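Local atomic coordinates of importin-95 (PDB entry 4XRI), a protein that probably serves as a nuclear transport receptor of the importin-beta family, carrying protein cargo into the nucleus and binding a small GTPase. Residues 165-170 and 176-181; 183-188 and 215-220; 208-213 and 228-233. The protein carries 2 engineered substitutions. All blocks are in the same frame, centred on the assembly; numbering follows the deposited sequence.

Contact 1 (165-170 and 176-181); sequences FICETQ and NSLVGH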
loop_
_atom_site.group_PDB
_atom_site.type_symbol
_atom_site.label_atom_id
_atom_site.label_comp_id
_atom_site.label_asym_id
_atom_site.label_seq_id
_atom_site.Cartn_x
_atom_site.Cartn_y
_atom_site.Cartn_z
ATOM N N PHE A 165 -0.566 11.672 25.844
ATOM C CA PHE A 165 -1.649 10.838 25.323
ATOM C C PHE A 165 -2.841 11.680 24.894
ATOM O O PHE A 165 -3.438 11.447 23.842
ATOM C CB PHE A 165 -2.099 9.814 26.372
ATOM C CG PHE A 165 -1.120 8.699 26.599
ATOM C CD1 PHE A 165 -0.013 8.548 25.782
ATOM C CD2 PHE A 165 -1.317 7.789 27.625
ATOM C CE1 PHE A 165 0.882 7.520 25.988
ATOM C CE2 PHE A 165 -0.428 6.754 27.834
ATOM C CZ PHE A 165 0.674 6.619 27.013
ATOM N N ILE A 166 -3.178 12.661 25.722
ATOM C CA ILE A 166 -4.308 13.541 25.468
ATOM C C ILE A 166 -4.036 14.476 24.289
ATOM O O ILE A 166 -4.892 14.662 23.422
ATOM C CB ILE A 166 -4.647 14.368 26.724
ATOM C CG1 ILE A 166 -5.224 13.456 27.809
ATOM C CG2 ILE A 166 -5.629 15.479 26.393
ATOM C CD1 ILE A 166 -5.388 14.128 29.156
ATOM N N CYS A 167 -2.834 15.043 24.245
ATOM C CA CYS A 167 -2.481 16.005 23.205
ATOM C C CYS A 167 -2.270 15.362 21.835
ATOM O O CYS A 167 -2.436 16.019 20.810
ATOM C CB CYS A 167 -1.225 16.782 23.606
ATOM S SG CYS A 167 -1.513 18.062 24.850
ATOM N N GLU A 168 -1.906 14.083 21.810
ATOM C CA GLU A 168 -1.641 13.411 20.541
ATOM C C GLU A 168 -2.933 12.970 19.867
ATOM O O GLU A 168 -2.956 12.717 18.661
ATOM C CB GLU A 168 -0.722 12.201 20.738
ATOM C CG GLU A 168 -1.404 10.969 21.297
ATOM C CD GLU A 168 -0.499 9.747 21.300
ATOM O OE1 GLU A 168 -0.802 8.782 22.035
ATOM O OE2 GLU A 168 0.511 9.747 20.565
ATOM N N THR A 169 -4.002 12.878 20.653
ATOM C CA THR A 169 -5.294 12.435 20.143
ATOM C C THR A 169 -5.786 13.354 19.036
ATOM O O THR A 169 -6.139 14.507 19.276
ATOM C CB THR A 169 -6.355 12.371 21.253
ATOM O OG1 THR A 169 -5.932 11.451 22.268
ATOM C CG2 THR A 169 -7.691 11.913 20.684
ATOM N N GLN A 170 -5.809 12.820 17.821
ATOM C CA GLN A 170 -6.182 13.584 16.640
ATOM C C GLN A 170 -7.696 13.747 16.549
ATOM O O GLN A 170 -8.352 13.135 15.708
ATOM C CB GLN A 170 -5.630 12.900 15.389
ATOM C CG GLN A 170 -4.338 12.142 15.657
ATOM C CD GLN A 170 -3.770 11.486 14.418
ATOM O OE1 GLN A 170 -4.127 10.357 14.079
ATOM N NE2 GLN A 170 -2.873 12.189 13.737
ATOM N N ASN A 176 -9.512 21.527 20.403
ATOM C CA ASN A 176 -10.114 22.831 20.649
ATOM C C ASN A 176 -10.368 23.074 22.131
ATOM O O ASN A 176 -10.233 24.197 22.613
ATOM C CB ASN A 176 -11.422 22.965 19.869
ATOM C CG ASN A 176 -12.063 24.327 20.041
ATOM O OD1 ASN A 176 -11.383 25.354 20.021
ATOM N ND2 ASN A 176 -13.380 24.342 20.217
ATOM N N SER A 177 -10.732 22.017 22.852
ATOM C CA SER A 177 -10.981 22.127 24.286
ATOM C C SER A 177 -9.682 22.351 25.056
ATOM O O SER A 177 -9.697 22.846 26.184
ATOM C CB SER A 177 -11.687 20.875 24.810
ATOM O OG SER A 177 -10.784 19.794 24.951
ATOM N N LEU A 178 -8.562 21.986 24.442
ATOM C CA LEU A 178 -7.254 22.111 25.081
ATOM C C LEU A 178 -6.613 23.471 24.824
ATOM O O LEU A 178 -5.645 23.837 25.488
ATOM C CB LEU A 178 -6.307 21.012 24.592
ATOM C CG LEU A 178 -6.577 19.561 24.985
ATOM C CD1 LEU A 178 -5.621 18.633 24.243
ATOM C CD2 LEU A 178 -6.442 19.388 26.489
ATOM N N VAL A 179 -7.164 24.202 23.855
ATOM C CA VAL A 179 -6.567 25.428 23.318
ATOM C C VAL A 179 -6.092 26.403 24.390
ATOM O O VAL A 179 -5.007 26.978 24.283
ATOM C CB VAL A 179 -7.571 26.156 22.393
ATOM C CG1 VAL A 179 -7.236 27.638 22.262
ATOM C CG2 VAL A 179 -7.601 25.493 21.024
ATOM N N GLY A 180 -6.903 26.574 25.427
ATOM C CA GLY A 180 -6.589 27.515 26.487
ATOM C C GLY A 180 -5.438 27.093 27.383
ATOM O O GLY A 180 -4.860 27.919 28.091
ATOM N N HIS A 181 -5.103 25.807 27.359
ATOM C CA HIS A 181 -4.034 25.278 28.205
ATOM C C HIS A 181 -2.708 25.154 27.461
ATOM O O HIS A 181 -1.740 24.613 27.996
ATOM C CB HIS A 181 -4.418 23.906 28.764
ATOM C CG HIS A 181 -5.582 23.933 29.704
ATOM N ND1 HIS A 181 -5.466 24.324 31.021
ATOM C CD2 HIS A 181 -6.882 23.601 29.523
ATOM C CE1 HIS A 181 -6.647 24.240 31.609
ATOM N NE2 HIS A 181 -7.523 23.804 30.721
#
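In this HEAT-repeat solenoid, the C-terminal turn of helix 153-168 meets the short helix 172-178 at Leu178 across a tight link, and the meeting is carried by Leu178 against Ile166 and Cys167. Leu178 reaches over with both methyls: CD1 lies 3.8 Å from Ile166 CG2, and CD2 lies 4.0 Å from that same methyl, so the leucine fork straddles the isoleucine branch, the two side chains meeting at a slant. Ile166 presents CG2 because its chi1 of -69° sets this methyl anti to the backbone N; Ile166 also touches Met141 and Leu144 of helix 140-150. CD1 of Leu178 also approaches the sulfur of Cys167, at 4.2 Å from SG, and the backbone oxygen of Ile166, at 4.1 Å from Ile166 O. The contact is wholly apolar between side chains, small and buried. Next to it the chain leaves the helix at Thr169, whose hydroxyl OG1 turns back to donate to Phe165 O at 2.9 Å, meeting the carbonyl at 150° and lying 15° from its plane; a side-chain bond thus closes the last turn. Phe216 of helix 214-217 covers Cys167 and Leu178, while Met141 touches both Ile166 and Leu178. Apolar packing between successive helices, as here, is characteristic of the HEAT-repeat superhelix of importin-beta proteins.

Contact 2 (183-188 and 215-220); sequences NAILTA and EFVGNN
Val217 packs against Leu186 and Ile185 where helix 182-193 passes the short helix 214-217 of the HEAT-repeat solenoid, and the backbones come close here, with the CA atoms of Leu186 and Val217 just 5.6 Å apart. Leu186 CD1 sits 3.8 Å from Val217 CG2 and equally near its CB, while CD2 comes up to the backbone oxygen, 3.9 Å from Val217 O. With CG anti to the backbone N (chi1 177°), the leucine spreads its two methyls over one valine, CD1 on the side chain and CD2 on the carbonyl. The other valine methyl, CG1, is met by Ile185 CG2 at 3.9 Å, the two side chains crossing at about a right angle. Farther along the same isoleucine, CD1 reaches the ring of Phe216. Outside this first shell, Ile163 and Cys167 of helix 153-168 and Met141 and Val145 of helix 140-150 pack on Ile185, whereas Tyr229 and Ile230 of helix 224-238 pack on Leu186. Arg175 of helix 172-178 also touches Phe216. Within helix 182-193, Thr187 N and Thr187 OG1 both donate to Asn183 O, arriving from opposite faces of its carbonyl plane; the hydroxyl bond, Thr187 OG1 to Asn183 O, measures 2.8 Å, its donor tilted 34° from that plane.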
loop_
_atom_site.group_PDB
_atom_site.type_symbol
_atom_site.label_atom_id
_atom_site.label_comp_id
_atom_site.label_asym_id
_atom_site.label_seq_id
_atom_site.Cartn_x
_atom_site.Cartn_y
_atom_site.Cartn_z
ATOM N N ASN A 183 -0.048 27.008 26.360
ATOM C CA ASN A 183 1.244 27.472 26.852
ATOM C C ASN A 183 1.641 26.795 28.157
ATOM O O ASN A 183 2.818 26.507 28.383
ATOM C CB ASN A 183 1.238 28.986 27.042
ATOM C CG ASN A 183 2.609 29.527 27.403
ATOM O OD1 ASN A 183 2.912 29.758 28.574
ATOM N ND2 ASN A 183 3.450 29.725 26.394
ATOM N N ALA A 184 0.654 26.548 29.011
ATOM C CA ALA A 184 0.894 25.890 30.291
ATOM C C ALA A 184 1.404 24.470 30.076
ATOM O O ALA A 184 2.335 24.022 30.748
ATOM C CB ALA A 184 -0.372 25.877 31.130
ATOM N N ILE A 185 0.785 23.770 29.131
ATOM C CA ILE A 185 1.184 22.412 28.787
ATOM C C ILE A 185 2.579 22.387 28.170
ATOM O O ILE A 185 3.428 21.584 28.561
ATOM C CB ILE A 185 0.181 21.772 27.814
ATOM C CG1 ILE A 185 -1.152 21.526 28.520
ATOM C CG2 ILE A 185 0.734 20.471 27.259
ATOM C CD1 ILE A 185 -2.256 21.083 27.586
ATOM N N LEU A 186 2.810 23.277 27.210
ATOM C CA LEU A 186 4.098 23.363 26.533
ATOM C C LEU A 186 5.219 23.689 27.515
ATOM O O LEU A 186 6.307 23.117 27.444
ATOM C CB LEU A 186 4.056 24.415 25.424
ATOM C CG LEU A 186 5.378 24.638 24.685
ATOM C CD1 LEU A 186 5.837 23.348 24.020
ATOM C CD2 LEU A 186 5.250 25.761 23.665
ATOM N N THR A 187 4.941 24.609 28.432
ATOM C CA THR A 187 5.919 24.996 29.440
ATOM C C THR A 187 6.270 23.808 30.330
ATOM O O THR A 187 7.436 23.584 30.654
ATOM C CB THR A 187 5.401 26.158 30.312
ATOM O OG1 THR A 187 5.258 27.336 29.507
ATOM C CG2 THR A 187 6.367 26.451 31.447
ATOM N N ALA A 188 5.252 23.039 30.702
ATOM C CA ALA A 188 5.433 21.898 31.594
ATOM C C ALA A 188 6.302 20.811 30.964
ATOM O O ALA A 188 7.189 20.263 31.621
ATOM C CB ALA A 188 4.083 21.321 31.997
ATOM N N GLU A 215 1.938 18.240 17.215
ATOM C CA GLU A 215 0.863 18.831 16.428
ATOM C C GLU A 215 0.106 19.885 17.232
ATOM O O GLU A 215 -0.271 20.928 16.699
ATOM C CB GLU A 215 -0.101 17.750 15.933
ATOM C CG GLU A 215 0.530 16.745 14.984
ATOM C CD GLU A 215 -0.498 15.909 14.242
ATOM O OE1 GLU A 215 -1.692 15.970 14.604
ATOM O OE2 GLU A 215 -0.109 15.198 13.292
ATOM N N PHE A 216 -0.089 19.623 18.521
ATOM C CA PHE A 216 -0.835 20.542 19.371
ATOM C C PHE A 216 0.012 21.699 19.903
ATOM O O PHE A 216 -0.225 22.853 19.549
ATOM C CB PHE A 216 -1.464 19.793 20.550
ATOM C CG PHE A 216 -2.087 20.701 21.579
ATOM C CD1 PHE A 216 -3.308 21.312 21.342
ATOM C CD2 PHE A 216 -1.447 20.946 22.783
ATOM C CE1 PHE A 216 -3.875 22.150 22.286
ATOM C CE2 PHE A 216 -2.007 21.784 23.728
ATOM C CZ PHE A 216 -3.222 22.387 23.481
ATOM N N VAL A 217 0.990 21.395 20.757
ATOM C CA VAL A 217 1.671 22.437 21.529
ATOM C C VAL A 217 2.471 23.421 20.681
ATOM O O VAL A 217 2.629 24.581 21.060
ATOM C CB VAL A 217 2.631 21.837 22.589
ATOM C CG1 VAL A 217 1.864 21.013 23.608
ATOM C CG2 VAL A 217 3.732 21.014 21.940
ATOM N N GLY A 218 2.969 22.969 19.536
ATOM C CA GLY A 218 3.790 23.822 18.697
ATOM C C GLY A 218 2.978 24.905 18.021
ATOM O O GLY A 218 3.536 25.824 17.417
ATOM N N ASN A 219 1.655 24.802 18.157
ATOM C CA ASN A 219 0.709 25.590 17.376
ATOM C C ASN A 219 1.154 25.610 15.926
ATOM O O ASN A 219 1.266 26.669 15.309
ATOM C CB ASN A 219 0.572 27.014 17.921
ATOM C CG ASN A 219 -0.647 27.729 17.366
ATOM O OD1 ASN A 219 -1.501 27.114 16.724
ATOM N ND2 ASN A 219 -0.736 29.030 17.613
ATOM N N ASN A 220 1.447 24.419 15.414
ATOM C CA ASN A 220 1.894 24.230 14.041
ATOM C C ASN A 220 3.161 25.019 13.707
ATOM O O ASN A 220 3.394 25.369 12.549
ATOM C CB ASN A 220 0.768 24.598 13.075
ATOM C CG ASN A 220 -0.526 23.871 13.389
ATOM O OD1 ASN A 220 -1.553 24.493 13.659
ATOM N ND2 ASN A 220 -0.478 22.544 13.364
#

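Contact 3 (208-213 and 228-233); sequences TALGDS and NYIMQV
A small, buried and purely apolar helix-helix contact joins helix 200-212 to helix 224-238 in the HEAT-repeat solenoid, and one leucine methyl carries it. Leu210 CD2 touches two branched side chains of the facing helix, 4.0 Å from Ile230 CG2 and likewise 4.0 Å from Val233 CG1. The two partners stand one turn apart on helix 224-238, three residues along, and so offer their methyls on the same face. Leu210 and Val233 reach toward each other tip to tip, whereas Leu210 and Ile230 pass at a slant. In the leucine, chi1 of 174° puts CG anti to the backbone N and so aims the fork at helix 224-238; the nearest CA atoms, those of Leu210 and Ile230, are 8.5 Å apart. Val233 answers with CG1, the methyl set between its backbone N and carbonyl carbon at chi1 73°. Other neighbours add to the group: Cys252 of helix 243-260 touches Leu210, Phe221 touches Ile230, and Ala193 and Arg194 border Val233. In helix 200-212, Asp212 OD1 forms a salt bridge with Arg255 NH1 of helix 243-260, tying these two helices together as well. Just after helix 200-212 comes Ser213, whose buried hydroxyl is taken up by the preceding turn: Ser213 OG donates to Ala209 O at 2.6 Å.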
loop_
_atom_site.group_PDB
_atom_site.type_symbol
_atom_site.label_atom_id
_atom_site.label_comp_id
_atom_site.label_asym_id
_atom_site.label_seq_id
_atom_site.Cartn_x
_atom_site.Cartn_y
_atom_site.Cartn_z
ATOM N N THR A 208 9.394 12.654 25.489
ATOM C CA THR A 208 8.477 11.758 24.798
ATOM C C THR A 208 7.117 12.424 24.648
ATOM O O THR A 208 6.484 12.352 23.594
ATOM C CB THR A 208 8.310 10.423 25.548
ATOM O OG1 THR A 208 9.596 9.831 25.759
ATOM C CG2 THR A 208 7.433 9.465 24.750
ATOM N N ALA A 209 6.679 13.075 25.721
ATOM C CA ALA A 209 5.400 13.770 25.734
ATOM C C ALA A 209 5.408 14.934 24.750
ATOM O O ALA A 209 4.404 15.206 24.089
ATOM C CB ALA A 209 5.077 14.259 27.135
ATOM N N LEU A 210 6.545 15.618 24.658
ATOM C CA LEU A 210 6.708 16.703 23.697
ATOM C C LEU A 210 6.551 16.181 22.273
ATOM O O LEU A 210 5.879 16.796 21.448
ATOM C CB LEU A 210 8.069 17.384 23.871
ATOM C CG LEU A 210 8.426 18.449 22.831
ATOM C CD1 LEU A 210 7.358 19.530 22.775
ATOM C CD2 LEU A 210 9.793 19.053 23.134
ATOM N N GLY A 211 7.169 15.036 22.000
ATOM C CA GLY A 211 7.056 14.393 20.706
ATOM C C GLY A 211 5.613 14.071 20.375
ATOM O O GLY A 211 5.150 14.325 19.267
ATOM N N ASP A 212 4.897 13.525 21.352
ATOM C CA ASP A 212 3.491 13.173 21.178
ATOM C C ASP A 212 2.605 14.408 21.029
ATOM O O ASP A 212 1.524 14.337 20.450
ATOM C CB ASP A 212 3.000 12.325 22.359
ATOM C CG ASP A 212 3.603 10.932 22.372
ATOM O OD1 ASP A 212 4.061 10.468 21.306
ATOM O OD2 ASP A 212 3.611 10.297 23.447
ATOM N N SER A 213 3.067 15.540 21.545
ATOM C CA SER A 213 2.235 16.738 21.599
ATOM C C SER A 213 2.570 17.745 20.504
ATOM O O SER A 213 2.057 18.863 20.511
ATOM C CB SER A 213 2.371 17.411 22.967
ATOM O OG SER A 213 2.120 16.494 24.017
ATOM N N ASN A 228 11.817 28.258 18.544
ATOM C CA ASN A 228 13.135 28.235 19.171
ATOM C C ASN A 228 13.108 27.580 20.549
ATOM O O ASN A 228 14.050 26.888 20.935
ATOM C CB ASN A 228 13.692 29.655 19.279
ATOM C CG ASN A 228 14.015 30.257 17.924
ATOM O OD1 ASN A 228 14.686 29.636 17.099
ATOM N ND2 ASN A 228 13.529 31.469 17.686
ATOM N N TYR A 229 12.021 27.813 21.279
ATOM C CA TYR A 229 11.787 27.207 22.586
ATOM C C TYR A 229 11.896 25.689 22.499
ATOM O O TYR A 229 12.725 25.071 23.168
ATOM C CB TYR A 229 10.407 27.626 23.110
ATOM C CG TYR A 229 10.152 27.376 24.581
ATOM C CD1 TYR A 229 9.068 26.610 24.997
ATOM C CD2 TYR A 229 10.978 27.923 25.557
ATOM C CE1 TYR A 229 8.817 26.388 26.342
ATOM C CE2 TYR A 229 10.736 27.704 26.904
ATOM C CZ TYR A 229 9.656 26.935 27.289
ATOM O OH TYR A 229 9.418 26.718 28.627
ATOM N N ILE A 230 11.063 25.108 21.644
ATOM C CA ILE A 230 11.011 23.666 21.445
ATOM C C ILE A 230 12.306 23.118 20.850
ATOM O O ILE A 230 12.830 22.109 21.316
ATOM C CB ILE A 230 9.833 23.289 20.535
ATOM C CG1 ILE A 230 8.516 23.653 21.218
ATOM C CG2 ILE A 230 9.875 21.814 20.182
ATOM C CD1 ILE A 230 7.316 23.613 20.301
ATOM N N MET A 231 12.826 23.794 19.831
ATOM C CA MET A 231 14.034 23.328 19.156
ATOM C C MET A 231 15.248 23.342 20.083
ATOM O O MET A 231 16.114 22.470 19.992
ATOM C CB MET A 231 14.315 24.174 17.911
ATOM C CG MET A 231 13.275 24.011 16.806
ATOM S SD MET A 231 13.020 22.287 16.341
ATOM C CE MET A 231 14.590 21.914 15.566
ATOM N N GLN A 232 15.309 24.322 20.979
ATOM C CA GLN A 232 16.435 24.419 21.900
ATOM C C GLN A 232 16.498 23.213 22.832
ATOM O O GLN A 232 17.556 22.614 23.004
ATOM C CB GLN A 232 16.362 25.712 22.716
ATOM C CG GLN A 232 17.604 25.996 23.560
ATOM C CD GLN A 232 17.590 25.279 24.898
ATOM O OE1 GLN A 232 16.531 25.056 25.486
ATOM N NE2 GLN A 232 18.769 24.904 25.380
ATOM N N VAL A 233 15.361 22.858 23.423
ATOM C CA VAL A 233 15.320 21.763 24.384
ATOM C C VAL A 233 15.507 20.414 23.689
ATOM O O VAL A 233 16.083 19.492 24.262
ATOM C CB VAL A 233 13.996 21.765 25.200
ATOM C CG1 VAL A 233 12.819 21.298 24.369
ATOM C CG2 VAL A 233 14.143 20.896 26.436
#

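Overall arrangement
From the N terminus, contact 1 comes first and closes a short loop, linking the end of helix 153-168 to helix 172-178 before contact 2 opens. Contact 2 then spans a longer stretch, from helix 182-193 to helix 214-217. Contact 3 starts inside that span, at 208-213, and ends beyond it at 228-233, so these two cross. Gln170 packs beside Glu215 where contacts 1 and 2 adjoin, and contacts 2 and 3 meet through Val217 on Leu210 and Gly218 on Ile230. Contacts 1 and 3 also touch directly, Cys167 meeting Ser213. The three thus tie the successive helices from 153-168 to 224-238 into one packed stretch of the solenoid.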